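Local coordinates for protein phosphate transporter (Thermotoga maritima MSB8, PDB 6L85) that probably imports phosphate into the cell together with sodium ions, as a bacterial relative of the human SLC20 carriers, at residues M14-G19 against F301-K306; K66-V71 against S109-M114; P143-L148 against A331-L336; L148-M153 against V351-G356. One frame throughout, in Å; residues are numbered along the deposited sequence.

Contact 1. Residues M14-G19 against F301-K306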
loop_
_atom_site.group_PDB
_atom_site.type_symbol
_atom_site.label_atom_id
_atom_site.label_comp_id
_atom_site.label_asym_id
_atom_site.label_seq_id
_atom_site.Cartn_x
_atom_site.Cartn_y
_atom_site.Cartn_z
ATOM N N MET B 14 20.394 -8.444 -14.213
ATOM C CA MET B 14 19.206 -8.689 -15.017
ATOM C C MET B 14 18.044 -7.791 -14.586
ATOM O O MET B 14 17.360 -7.197 -15.427
ATOM C CB MET B 14 18.830 -10.163 -14.917
ATOM C CG MET B 14 17.581 -10.519 -15.639
ATOM S SD MET B 14 17.819 -10.530 -17.430
ATOM C CE MET B 14 16.129 -10.715 -17.961
ATOM N N ALA B 15 17.796 -7.696 -13.267
ATOM C CA ALA B 15 16.694 -6.877 -12.760
ATOM C C ALA B 15 16.896 -5.404 -13.107
ATOM O O ALA B 15 15.952 -4.707 -13.523
ATOM C CB ALA B 15 16.577 -7.076 -11.243
ATOM N N PHE B 16 18.129 -4.918 -12.932
ATOM C CA PHE B 16 18.496 -3.563 -13.332
ATOM C C PHE B 16 18.166 -3.315 -14.802
ATOM O O PHE B 16 17.589 -2.275 -15.157
ATOM C CB PHE B 16 19.989 -3.359 -13.054
ATOM C CG PHE B 16 20.457 -1.950 -13.256
ATOM C CD1 PHE B 16 20.789 -1.492 -14.516
ATOM C CD2 PHE B 16 20.562 -1.081 -12.179
ATOM C CE1 PHE B 16 21.209 -0.190 -14.717
ATOM C CE2 PHE B 16 20.990 0.224 -12.368
ATOM C CZ PHE B 16 21.305 0.669 -13.648
ATOM N N SER B 17 18.506 -4.283 -15.674
ATOM C CA SER B 17 18.260 -4.114 -17.107
ATOM C C SER B 17 16.767 -4.084 -17.416
ATOM O O SER B 17 16.324 -3.320 -18.292
ATOM C CB SER B 17 18.992 -5.219 -17.893
ATOM O OG SER B 17 18.243 -6.420 -18.010
ATOM N N ILE B 18 15.971 -4.865 -16.678
ATOM C CA ILE B 18 14.512 -4.808 -16.836
ATOM C C ILE B 18 13.978 -3.413 -16.488
ATOM O O ILE B 18 13.194 -2.817 -17.245
ATOM C CB ILE B 18 13.840 -5.891 -15.969
ATOM C CG1 ILE B 18 14.210 -7.294 -16.452
ATOM C CG2 ILE B 18 12.335 -5.698 -15.924
ATOM C CD1 ILE B 18 13.844 -8.414 -15.467
ATOM N N GLY B 19 14.350 -2.896 -15.309
ATOM C CA GLY B 19 13.879 -1.572 -14.926
ATOM C C GLY B 19 14.250 -0.521 -15.957
ATOM O O GLY B 19 13.405 0.289 -16.375
ATOM N N PHE B 301 15.777 4.005 -11.935
ATOM C CA PHE B 301 16.329 5.303 -11.561
ATOM C C PHE B 301 17.614 5.642 -12.312
ATOM O O PHE B 301 17.791 6.783 -12.738
ATOM C CB PHE B 301 16.595 5.370 -10.058
ATOM C CG PHE B 301 17.043 6.727 -9.598
ATOM C CD1 PHE B 301 16.131 7.769 -9.467
ATOM C CD2 PHE B 301 18.377 6.975 -9.333
ATOM C CE1 PHE B 301 16.547 9.047 -9.041
ATOM C CE2 PHE B 301 18.810 8.246 -8.903
ATOM C CZ PHE B 301 17.891 9.283 -8.754
ATOM N N PHE B 302 18.540 4.700 -12.442
ATOM C CA PHE B 302 19.845 5.038 -12.990
ATOM C C PHE B 302 19.942 4.914 -14.499
ATOM O O PHE B 302 20.867 5.487 -15.091
ATOM C CB PHE B 302 20.935 4.169 -12.374
ATOM C CG PHE B 302 21.304 4.572 -10.974
ATOM C CD1 PHE B 302 21.957 5.778 -10.730
ATOM C CD2 PHE B 302 20.997 3.747 -9.902
ATOM C CE1 PHE B 302 22.296 6.153 -9.435
ATOM C CE2 PHE B 302 21.334 4.105 -8.609
ATOM C CZ PHE B 302 21.985 5.314 -8.370
ATOM N N LEU B 303 19.058 4.162 -15.143
ATOM C CA LEU B 303 19.256 4.004 -16.576
ATOM C C LEU B 303 17.975 4.213 -17.375
ATOM O O LEU B 303 18.029 4.658 -18.526
ATOM C CB LEU B 303 19.882 2.631 -16.855
ATOM C CG LEU B 303 20.255 2.328 -18.308
ATOM C CD1 LEU B 303 21.058 3.487 -18.921
ATOM C CD2 LEU B 303 21.023 1.004 -18.404
ATOM N N GLY B 304 16.816 3.912 -16.783
ATOM C CA GLY B 304 15.560 4.046 -17.506
ATOM C C GLY B 304 15.223 5.476 -17.844
ATOM O O GLY B 304 14.418 5.729 -18.757
ATOM N N GLN B 305 15.891 6.413 -17.168
ATOM C CA GLN B 305 15.696 7.849 -17.289
ATOM C C GLN B 305 16.305 8.308 -18.608
ATOM O O GLN B 305 16.670 9.480 -18.752
ATOM C CB GLN B 305 16.333 8.585 -16.089
ATOM C CG GLN B 305 15.480 8.629 -14.799
ATOM C CD GLN B 305 15.860 9.777 -13.836
ATOM O OE1 GLN B 305 15.473 10.924 -14.039
ATOM N NE2 GLN B 305 16.589 9.455 -12.776
ATOM N N LYS B 306 16.505 7.361 -19.542
ATOM C CA LYS B 306 16.922 7.665 -20.910
ATOM C C LYS B 306 15.931 7.159 -21.954
ATOM O O LYS B 306 15.401 7.964 -22.729
ATOM C CB LYS B 306 18.329 7.099 -21.151
ATOM C CG LYS B 306 19.459 7.998 -20.600
ATOM C CD LYS B 306 19.646 7.839 -19.092
ATOM C CE LYS B 306 20.674 8.831 -18.551
ATOM N NZ LYS B 306 20.120 10.220 -18.376
#

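Contact 2. Residues K66-V71 against S109-M114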
loop_
_atom_site.group_PDB
_atom_site.type_symbol
_atom_site.label_atom_id
_atom_site.label_comp_id
_atom_site.label_asym_id
_atom_site.label_seq_id
_atom_site.Cartn_x
_atom_site.Cartn_y
_atom_site.Cartn_z
ATOM N N LYS B 66 9.870 -23.625 -13.629
ATOM C CA LYS B 66 9.662 -24.958 -14.202
ATOM C C LYS B 66 8.746 -25.014 -15.427
ATOM O O LYS B 66 8.234 -26.092 -15.748
ATOM C CB LYS B 66 9.142 -25.921 -13.132
ATOM C CG LYS B 66 7.853 -25.504 -12.467
ATOM C CD LYS B 66 7.384 -26.610 -11.521
ATOM C CE LYS B 66 8.567 -27.279 -10.822
ATOM N NZ LYS B 66 8.228 -28.634 -10.297
ATOM N N GLY B 67 8.576 -23.925 -16.167
ATOM C CA GLY B 67 7.660 -23.956 -17.301
ATOM C C GLY B 67 8.340 -23.920 -18.655
ATOM O O GLY B 67 7.687 -24.101 -19.690
ATOM N N ILE B 68 9.655 -23.701 -18.666
ATOM C CA ILE B 68 10.437 -23.625 -19.901
ATOM C C ILE B 68 11.367 -24.822 -20.037
ATOM O O ILE B 68 11.329 -25.539 -21.037
ATOM C CB ILE B 68 11.230 -22.302 -19.982
ATOM C CG1 ILE B 68 10.386 -21.139 -19.475
ATOM C CG2 ILE B 68 11.735 -22.060 -21.416
ATOM C CD1 ILE B 68 11.202 -19.887 -19.262
ATOM N N VAL B 69 12.246 -25.018 -19.067
ATOM C CA VAL B 69 13.127 -26.176 -19.035
ATOM C C VAL B 69 12.373 -27.329 -18.395
ATOM O O VAL B 69 11.589 -27.130 -17.459
ATOM C CB VAL B 69 14.423 -25.847 -18.271
ATOM C CG1 VAL B 69 15.353 -27.045 -18.216
ATOM C CG2 VAL B 69 15.124 -24.677 -18.925
ATOM N N GLU B 70 12.561 -28.533 -18.934
ATOM C CA GLU B 70 11.987 -29.738 -18.342
ATOM C C GLU B 70 12.880 -30.115 -17.164
ATOM O O GLU B 70 13.905 -30.785 -17.329
ATOM C CB GLU B 70 11.880 -30.861 -19.370
ATOM C CG GLU B 70 10.888 -31.943 -18.985
ATOM C CD GLU B 70 9.481 -31.420 -18.825
ATOM O OE1 GLU B 70 8.812 -31.194 -19.860
ATOM O OE2 GLU B 70 9.045 -31.229 -17.666
ATOM N N VAL B 71 12.477 -29.678 -15.969
ATOM C CA VAL B 71 13.352 -29.716 -14.799
ATOM C C VAL B 71 13.741 -31.153 -14.440
ATOM O O VAL B 71 14.910 -31.439 -14.157
ATOM C CB VAL B 71 12.669 -28.959 -13.638
ATOM C CG1 VAL B 71 13.151 -29.438 -12.279
ATOM C CG2 VAL B 71 12.882 -27.425 -13.807
ATOM N N SER B 109 13.345 -12.429 -23.834
ATOM C CA SER B 109 14.784 -12.626 -23.693
ATOM C C SER B 109 15.096 -13.722 -22.685
ATOM O O SER B 109 15.911 -14.612 -22.958
ATOM C CB SER B 109 15.458 -11.316 -23.294
ATOM O OG SER B 109 14.981 -10.280 -24.124
ATOM N N ILE B 110 14.467 -13.679 -21.502
ATOM C CA ILE B 110 14.876 -14.652 -20.488
ATOM C C ILE B 110 14.334 -16.044 -20.835
ATOM O O ILE B 110 14.999 -17.058 -20.569
ATOM C CB ILE B 110 14.488 -14.203 -19.055
ATOM C CG1 ILE B 110 15.176 -15.097 -18.013
ATOM C CG2 ILE B 110 13.000 -14.247 -18.806
ATOM C CD1 ILE B 110 16.695 -14.885 -17.930
ATOM N N VAL B 111 13.146 -16.123 -21.449
ATOM C CA VAL B 111 12.617 -17.428 -21.850
ATOM C C VAL B 111 13.494 -18.043 -22.938
ATOM O O VAL B 111 13.808 -19.241 -22.900
ATOM C CB VAL B 111 11.146 -17.309 -22.293
ATOM C CG1 VAL B 111 10.669 -18.605 -23.000
ATOM C CG2 VAL B 111 10.259 -16.995 -21.095
ATOM N N GLY B 112 13.942 -17.226 -23.892
ATOM C CA GLY B 112 14.919 -17.692 -24.856
ATOM C C GLY B 112 16.189 -18.186 -24.199
ATOM O O GLY B 112 16.730 -19.228 -24.581
ATOM N N GLY B 113 16.689 -17.446 -23.205
ATOM C CA GLY B 113 17.871 -17.905 -22.490
ATOM C C GLY B 113 17.687 -19.295 -21.900
ATOM O O GLY B 113 18.547 -20.173 -22.048
ATOM N N MET B 114 16.550 -19.513 -21.235
ATOM C CA MET B 114 16.302 -20.787 -20.566
ATOM C C MET B 114 16.123 -21.910 -21.587
ATOM O O MET B 114 16.621 -23.026 -21.397
ATOM C CB MET B 114 15.065 -20.672 -19.658
ATOM C CG MET B 114 15.201 -19.668 -18.487
ATOM S SD MET B 114 16.353 -20.302 -17.258
ATOM C CE MET B 114 15.301 -21.579 -16.553
#

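Contact 3. Residues P143-L148 against A331-L336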
loop_
_atom_site.group_PDB
_atom_site.type_symbol
_atom_site.label_atom_id
_atom_site.label_comp_id
_atom_site.label_asym_id
_atom_site.label_seq_id
_atom_site.Cartn_x
_atom_site.Cartn_y
_atom_site.Cartn_z
ATOM N N PRO B 143 -1.075 -9.043 -26.482
ATOM C CA PRO B 143 -1.163 -7.711 -27.115
ATOM C C PRO B 143 -2.484 -7.472 -27.814
ATOM O O PRO B 143 -2.971 -6.330 -27.855
ATOM C CB PRO B 143 0.001 -7.714 -28.115
ATOM C CG PRO B 143 0.910 -8.839 -27.643
ATOM C CD PRO B 143 -0.011 -9.861 -27.091
ATOM N N VAL B 144 -3.081 -8.532 -28.364
ATOM C CA VAL B 144 -4.381 -8.406 -29.004
ATOM C C VAL B 144 -5.438 -8.103 -27.964
ATOM O O VAL B 144 -6.311 -7.256 -28.179
ATOM C CB VAL B 144 -4.722 -9.686 -29.788
ATOM C CG1 VAL B 144 -6.191 -9.657 -30.240
ATOM C CG2 VAL B 144 -3.777 -9.837 -30.964
ATOM N N LEU B 145 -5.386 -8.799 -26.833
ATOM C CA LEU B 145 -6.324 -8.527 -25.750
ATOM C C LEU B 145 -6.139 -7.112 -25.216
ATOM O O LEU B 145 -7.117 -6.435 -24.882
ATOM C CB LEU B 145 -6.141 -9.572 -24.642
ATOM C CG LEU B 145 -6.880 -9.435 -23.309
ATOM C CD1 LEU B 145 -8.385 -9.416 -23.514
ATOM C CD2 LEU B 145 -6.454 -10.569 -22.338
ATOM N N GLY B 146 -4.894 -6.631 -25.164
ATOM C CA GLY B 146 -4.670 -5.257 -24.739
ATOM C C GLY B 146 -5.272 -4.255 -25.709
ATOM O O GLY B 146 -5.901 -3.268 -25.295
ATOM N N GLY B 147 -5.099 -4.502 -27.013
ATOM C CA GLY B 147 -5.719 -3.644 -28.011
ATOM C C GLY B 147 -7.232 -3.669 -27.930
ATOM O O GLY B 147 -7.884 -2.622 -28.003
ATOM N N LEU B 148 -7.808 -4.853 -27.732
ATOM C CA LEU B 148 -9.263 -4.961 -27.665
ATOM C C LEU B 148 -9.822 -4.245 -26.445
ATOM O O LEU B 148 -10.818 -3.518 -26.547
ATOM C CB LEU B 148 -9.692 -6.430 -27.657
ATOM C CG LEU B 148 -9.119 -7.257 -28.812
ATOM C CD1 LEU B 148 -9.493 -8.736 -28.697
ATOM C CD2 LEU B 148 -9.488 -6.676 -30.194
ATOM N N ALA B 331 -2.340 -2.492 -17.844
ATOM C CA ALA B 331 -2.163 -2.994 -16.489
ATOM C C ALA B 331 -3.127 -4.125 -16.201
ATOM O O ALA B 331 -2.741 -5.131 -15.591
ATOM C CB ALA B 331 -2.344 -1.860 -15.480
ATOM N N THR B 332 -4.380 -3.980 -16.637
ATOM C CA THR B 332 -5.356 -5.058 -16.477
ATOM C C THR B 332 -4.909 -6.330 -17.188
ATOM O O THR B 332 -4.923 -7.421 -16.599
ATOM C CB THR B 332 -6.712 -4.610 -17.018
ATOM O OG1 THR B 332 -7.051 -3.352 -16.423
ATOM C CG2 THR B 332 -7.788 -5.663 -16.705
ATOM N N THR B 333 -4.520 -6.214 -18.465
ATOM C CA THR B 333 -4.047 -7.386 -19.189
ATOM C C THR B 333 -2.902 -8.064 -18.444
ATOM O O THR B 333 -2.889 -9.294 -18.271
ATOM C CB THR B 333 -3.606 -6.981 -20.599
ATOM O OG1 THR B 333 -4.686 -6.311 -21.256
ATOM C CG2 THR B 333 -3.199 -8.211 -21.421
ATOM N N VAL B 334 -1.941 -7.262 -17.977
ATOM C CA VAL B 334 -0.710 -7.804 -17.419
ATOM C C VAL B 334 -0.981 -8.446 -16.058
ATOM O O VAL B 334 -0.449 -9.511 -15.751
ATOM C CB VAL B 334 0.363 -6.695 -17.349
ATOM C CG1 VAL B 334 1.552 -7.112 -16.449
ATOM C CG2 VAL B 334 0.851 -6.325 -18.763
ATOM N N LEU B 335 -1.847 -7.826 -15.247
ATOM C CA LEU B 335 -2.212 -8.384 -13.949
ATOM C C LEU B 335 -2.969 -9.691 -14.110
ATOM O O LEU B 335 -2.751 -10.640 -13.347
ATOM C CB LEU B 335 -3.061 -7.385 -13.153
ATOM C CG LEU B 335 -2.443 -6.595 -12.002
ATOM C CD1 LEU B 335 -3.515 -5.912 -11.170
ATOM C CD2 LEU B 335 -1.536 -7.455 -11.113
ATOM N N LEU B 336 -3.893 -9.759 -15.073
ATOM C CA LEU B 336 -4.616 -11.015 -15.235
ATOM C C LEU B 336 -3.676 -12.117 -15.717
ATOM O O LEU B 336 -3.716 -13.246 -15.204
ATOM C CB LEU B 336 -5.809 -10.821 -16.172
ATOM C CG LEU B 336 -6.897 -9.887 -15.611
ATOM C CD1 LEU B 336 -7.827 -9.352 -16.726
ATOM C CD2 LEU B 336 -7.709 -10.546 -14.486
#

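Contact 4. Residues L148-M153 against V351-G356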
loop_
_atom_site.group_PDB
_atom_site.type_symbol
_atom_site.label_atom_id
_atom_site.label_comp_id
_atom_site.label_asym_id
_atom_site.label_seq_id
_atom_site.Cartn_x
_atom_site.Cartn_y
_atom_site.Cartn_z
ATOM N N LEU B 148 -7.808 -4.853 -27.732
ATOM C CA LEU B 148 -9.263 -4.961 -27.665
ATOM C C LEU B 148 -9.822 -4.245 -26.445
ATOM O O LEU B 148 -10.818 -3.518 -26.547
ATOM C CB LEU B 148 -9.692 -6.430 -27.657
ATOM C CG LEU B 148 -9.119 -7.257 -28.812
ATOM C CD1 LEU B 148 -9.493 -8.736 -28.697
ATOM C CD2 LEU B 148 -9.488 -6.676 -30.194
ATOM N N ILE B 149 -9.213 -4.466 -25.274
ATOM C CA ILE B 149 -9.663 -3.790 -24.060
ATOM C C ILE B 149 -9.548 -2.285 -24.234
ATOM O O ILE B 149 -10.450 -1.535 -23.871
ATOM C CB ILE B 149 -8.858 -4.285 -22.841
ATOM C CG1 ILE B 149 -9.067 -5.785 -22.608
ATOM C CG2 ILE B 149 -9.228 -3.520 -21.613
ATOM C CD1 ILE B 149 -8.231 -6.326 -21.435
ATOM N N SER B 150 -8.410 -1.829 -24.753
ATOM C CA SER B 150 -8.197 -0.443 -25.139
ATOM C C SER B 150 -9.373 0.113 -25.946
ATOM O O SER B 150 -9.977 1.139 -25.594
ATOM C CB SER B 150 -6.910 -0.414 -25.974
ATOM O OG SER B 150 -6.245 0.812 -25.914
ATOM N N PHE B 151 -9.689 -0.562 -27.055
ATOM C CA PHE B 151 -10.735 -0.100 -27.963
ATOM C C PHE B 151 -12.077 -0.006 -27.239
ATOM O O PHE B 151 -12.747 1.041 -27.256
ATOM C CB PHE B 151 -10.794 -1.059 -29.160
ATOM C CG PHE B 151 -11.881 -0.758 -30.154
ATOM C CD1 PHE B 151 -11.693 0.192 -31.144
ATOM C CD2 PHE B 151 -13.083 -1.443 -30.107
ATOM C CE1 PHE B 151 -12.694 0.464 -32.070
ATOM C CE2 PHE B 151 -14.087 -1.181 -31.029
ATOM C CZ PHE B 151 -13.893 -0.222 -32.012
ATOM N N VAL B 152 -12.456 -1.079 -26.549
ATOM C CA VAL B 152 -13.745 -1.097 -25.862
ATOM C C VAL B 152 -13.791 -0.024 -24.784
ATOM O O VAL B 152 -14.809 0.656 -24.607
ATOM C CB VAL B 152 -14.021 -2.498 -25.289
ATOM C CG1 VAL B 152 -15.339 -2.520 -24.516
ATOM C CG2 VAL B 152 -14.026 -3.524 -26.416
ATOM N N MET B 153 -12.682 0.174 -24.070
ATOM C CA MET B 153 -12.684 1.131 -22.977
ATOM C C MET B 153 -12.764 2.562 -23.495
ATOM O O MET B 153 -13.451 3.402 -22.904
ATOM C CB MET B 153 -11.443 0.939 -22.110
ATOM C CG MET B 153 -11.298 2.005 -21.050
ATOM S SD MET B 153 -10.023 1.596 -19.846
ATOM C CE MET B 153 -10.048 3.111 -18.889
ATOM N N VAL B 351 2.127 -1.620 -26.758
ATOM C CA VAL B 351 1.987 -1.368 -28.190
ATOM C C VAL B 351 0.584 -1.745 -28.661
ATOM O O VAL B 351 -0.074 -0.990 -29.385
ATOM C CB VAL B 351 3.070 -2.134 -28.968
ATOM C CG1 VAL B 351 2.678 -2.265 -30.448
ATOM C CG2 VAL B 351 4.411 -1.448 -28.802
ATOM N N GLY B 352 0.102 -2.915 -28.244
ATOM C CA GLY B 352 -1.254 -3.307 -28.589
ATOM C C GLY B 352 -2.293 -2.312 -28.107
ATOM O O GLY B 352 -3.205 -1.943 -28.847
ATOM N N ALA B 353 -2.182 -1.883 -26.847
ATOM C CA ALA B 353 -3.168 -0.962 -26.294
ATOM C C ALA B 353 -3.178 0.356 -27.070
ATOM O O ALA B 353 -4.245 0.914 -27.365
ATOM C CB ALA B 353 -2.880 -0.729 -24.807
ATOM N N VAL B 354 -1.990 0.851 -27.420
ATOM C CA VAL B 354 -1.875 2.068 -28.217
ATOM C C VAL B 354 -2.578 1.891 -29.564
ATOM O O VAL B 354 -3.373 2.742 -29.985
ATOM C CB VAL B 354 -0.395 2.458 -28.396
ATOM C CG1 VAL B 354 -0.260 3.557 -29.449
ATOM C CG2 VAL B 354 0.206 2.925 -27.080
ATOM N N THR B 355 -2.308 0.772 -30.258
ATOM C CA THR B 355 -2.954 0.577 -31.555
ATOM C C THR B 355 -4.465 0.448 -31.394
ATOM O O THR B 355 -5.224 0.838 -32.287
ATOM C CB THR B 355 -2.382 -0.641 -32.302
ATOM O OG1 THR B 355 -2.933 -1.851 -31.779
ATOM C CG2 THR B 355 -0.880 -0.699 -32.195
ATOM N N GLY B 356 -4.920 -0.049 -30.247
ATOM C CA GLY B 356 -6.350 -0.172 -30.020
ATOM C C GLY B 356 -7.049 1.153 -29.762
ATOM O O GLY B 356 -8.238 1.297 -30.069
#

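Contact 1. Residues M14-G19 against F301-K306
The ring of Phe-16 reaches the end of helix 286-302, with Phe-302 CB at its edge, near the ring plane and 3.7 Å from Phe-16 CZ, while Leu-303 CB comes in obliquely at 3.8 Å from Phe-16 CE1. The two aromatic rings do not stack, because the Phe-302 ring turns from helix 2-32. One face of that ring is covered instead by its neighbour, Phe-301 CD2 standing 3.9 Å above the plane of the Phe-302 ring and over its centre. Over one face of the Phe-301 ring, offset toward the rim, lies Gln-305 NE2. The same amide nitrogen gives a nearly straight bond (165°) to a lone pair of Phe-301 O, with Gln-305 NE2 at 2.9 Å from that oxygen; this ties the two sides of the helix break together.

Phe-16 reaches across because its CG is swung opposite the backbone N (chi1 -173°), which carries the ring out from a bond that does not itself aim at the partner. Were an alanine here, Phe-302 CB and Leu-303 CB would probably both lose this aromatic partner, leaving a gap between the helices. Farther along helix 2-32 the backbones come near each other, Gly-19 CA lying 6.4 Å from Gly-304 CA.

Leu-303 leaves helical angles, marking the break before helix 304-311. Behind the contact, Met-14 packs on helices 76-99 and 260-275, and Phe-301 touches helix 38-56 as well as Phe-215 and Phe-219 of the second subunit.

Contact 2. Residues K66-V71 against S109-M114
Ile-68 plugs the connection between helices 58-66 and 76-99 onto the flank of helix 106-121, a loop-on-helix contact in an all-helical membrane transporter. Followed outward, its side chain first meets Met-114, with Ile-68 CB at 4.2 Å from Met-114 CB. At the branch, Ile-68 CG2 settles over the Val-111 backbone, 3.8 Å from Val-111 O, and also touches the CG1 methyl of that valine. The other arm, CG1, is placed opposite the carbonyl carbon (chi1 -40°) and sends the tip to the helix: Ile-68 CD1 stops 3.6 Å from Val-111 CG2. On its other flank Ile-68 CD1 lies 4.0 Å from Met-114 CB, so the methyl bridges residues one helical turn apart. With an alanine in its place, Val-111 and Met-114 would probably lose the methyls that fill the space between them and the loop.

No hydrogen bond joins the two segments; the loop is held by backbone bonds of Ile-68 with Asn-128 and of Glu-70 with Gly-126. All four touching residues are buried, and the contact is made by apolar side chains that also lie against two helix carbonyl oxygens. Met-114 is bent at both chi2 (-71°) and chi3 (-73°), which curls its end back to the loop, where Met-114 CE meets Val-69 CG2 at 3.9 Å. That same valine methyl presses on the helix backbone, Val-69 CG2 lying 3.3 Å from Met-114 O.

Contact 3. Residues P143-L148 against A331-L336
Thr-333 sets its branched side chain on Leu-145 and Gly-146, joining helix 320-339 to helix 129-162 in a small helix-helix contact of 126 Å² summed over both sides. The glycine permits a near approach: Gly-146 CA and Thr-333 CA are 6.0 Å apart, and no side chain of Gly-146 stands between them.

The rotamer of Thr-333 decides which branch goes where. With chi1 at -55°, OG1 stands opposite its own carbonyl carbon and CG2 opposite its own N, so that the hydroxyl and the methyl address different residues of the partner helix. The hydroxyl rests on the glycine, Thr-333 OG1 lying 3.6 Å from Gly-146 CA, yet no hydrogen bond crosses the contact. Its polar partner is on its own helix, the carbonyl oxygen of Ser-329 one turn earlier, which satisfies the buried OG1 and restrains rotation about chi1. Facing the other helix, then, the hydroxyl serves as a small packing group.

Leu-145 approaches from the surface side of the contact. Its CG is carried opposite the backbone N (chi1 173°), and its CD2 branch leans to the threonine while the two side chains run past each other in opposite senses.

Helix 129-162 is kinked at Pro-143, whose N has no bond to the preceding turn; the proline touches His-348 of helix 346-357. Earlier on helix 320-339, Asp-327 binds a sodium ion together with Thr-29, Gln-243 and Ser-247. The methyl contact is the longer of the two, with Leu-145 CD2 4.1 Å from Thr-333 CG2.

Contact 4. Residues L148-M153 against V351-G356
Gly-352 O is gripped twice within its own helix, by Gly-356 N and by Thr-355 OG1, in the turn that sets Gly-356 against Ser-150 and Phe-151. Each bond to Gly-352 O measures 2.9 Å, from Gly-356 N and from Thr-355 OG1 alike, and the threonine hydroxyl comes in tilted out of the carbonyl plane. The setting is a helix crossing built on small residues: segments 148-153 and 351-356 run in broadly the same direction, with a signed crossing angle of -33° and axes only 7.3 Å apart at closest approach. Serine, alanine and glycine at the interface account for that nearness, and Phe-151 CA comes 4.8 Å from Gly-356 CA. Gly-356 presents bare backbone to the partner, at a place where any beta carbon would run into Ser-150 CB.

Across the interface Ser-150 OG donates to Ala-353 O. The modelled separation of Ser-150 OG and Ala-353 O, 2.5 Å, is very short, so its exact length is doubtful. The hydroxyl gets there because OG is turned opposite the backbone N (chi1 -153°) on a CB that itself points to the other helix. It also lies against the alanine methyl, Ala-353 CB.

Ala-353 touches Thr-330 as well, bringing helix 320-339 into the cluster, and Thr-347 near the start of helix 346-357 is a sodium ligand. At the outer side, the Phe-151 ring extends outward on the surface, leaving Gly-356 O at its edge and in its plane, 3.8 Å from Phe-151 CD1.

In the fold
Contacts 3 and 4 form one cluster, their centres about 8 Å apart. They share Leu-148 and helix 129-162, whose successive turns meet helices 320-339 and 346-357, neighbours in the chain; Ile-149 CD1 lies 3.5 Å from Thr-333 OG1 between them. Contacts 1 and 2 have centres about 23 Å apart but touch through Met-14 CE and Ile-110 CB, at 4.0 Å. Along the chain, contact 2 is nested inside the loop closed by contact 1, whereas contacts 3 and 4 cross contact 1 and lie on the opposite side of the chain's centre from it. Early and late helices are thus interleaved, consistent with sodium sites that draw ligands from distant parts of the sequence.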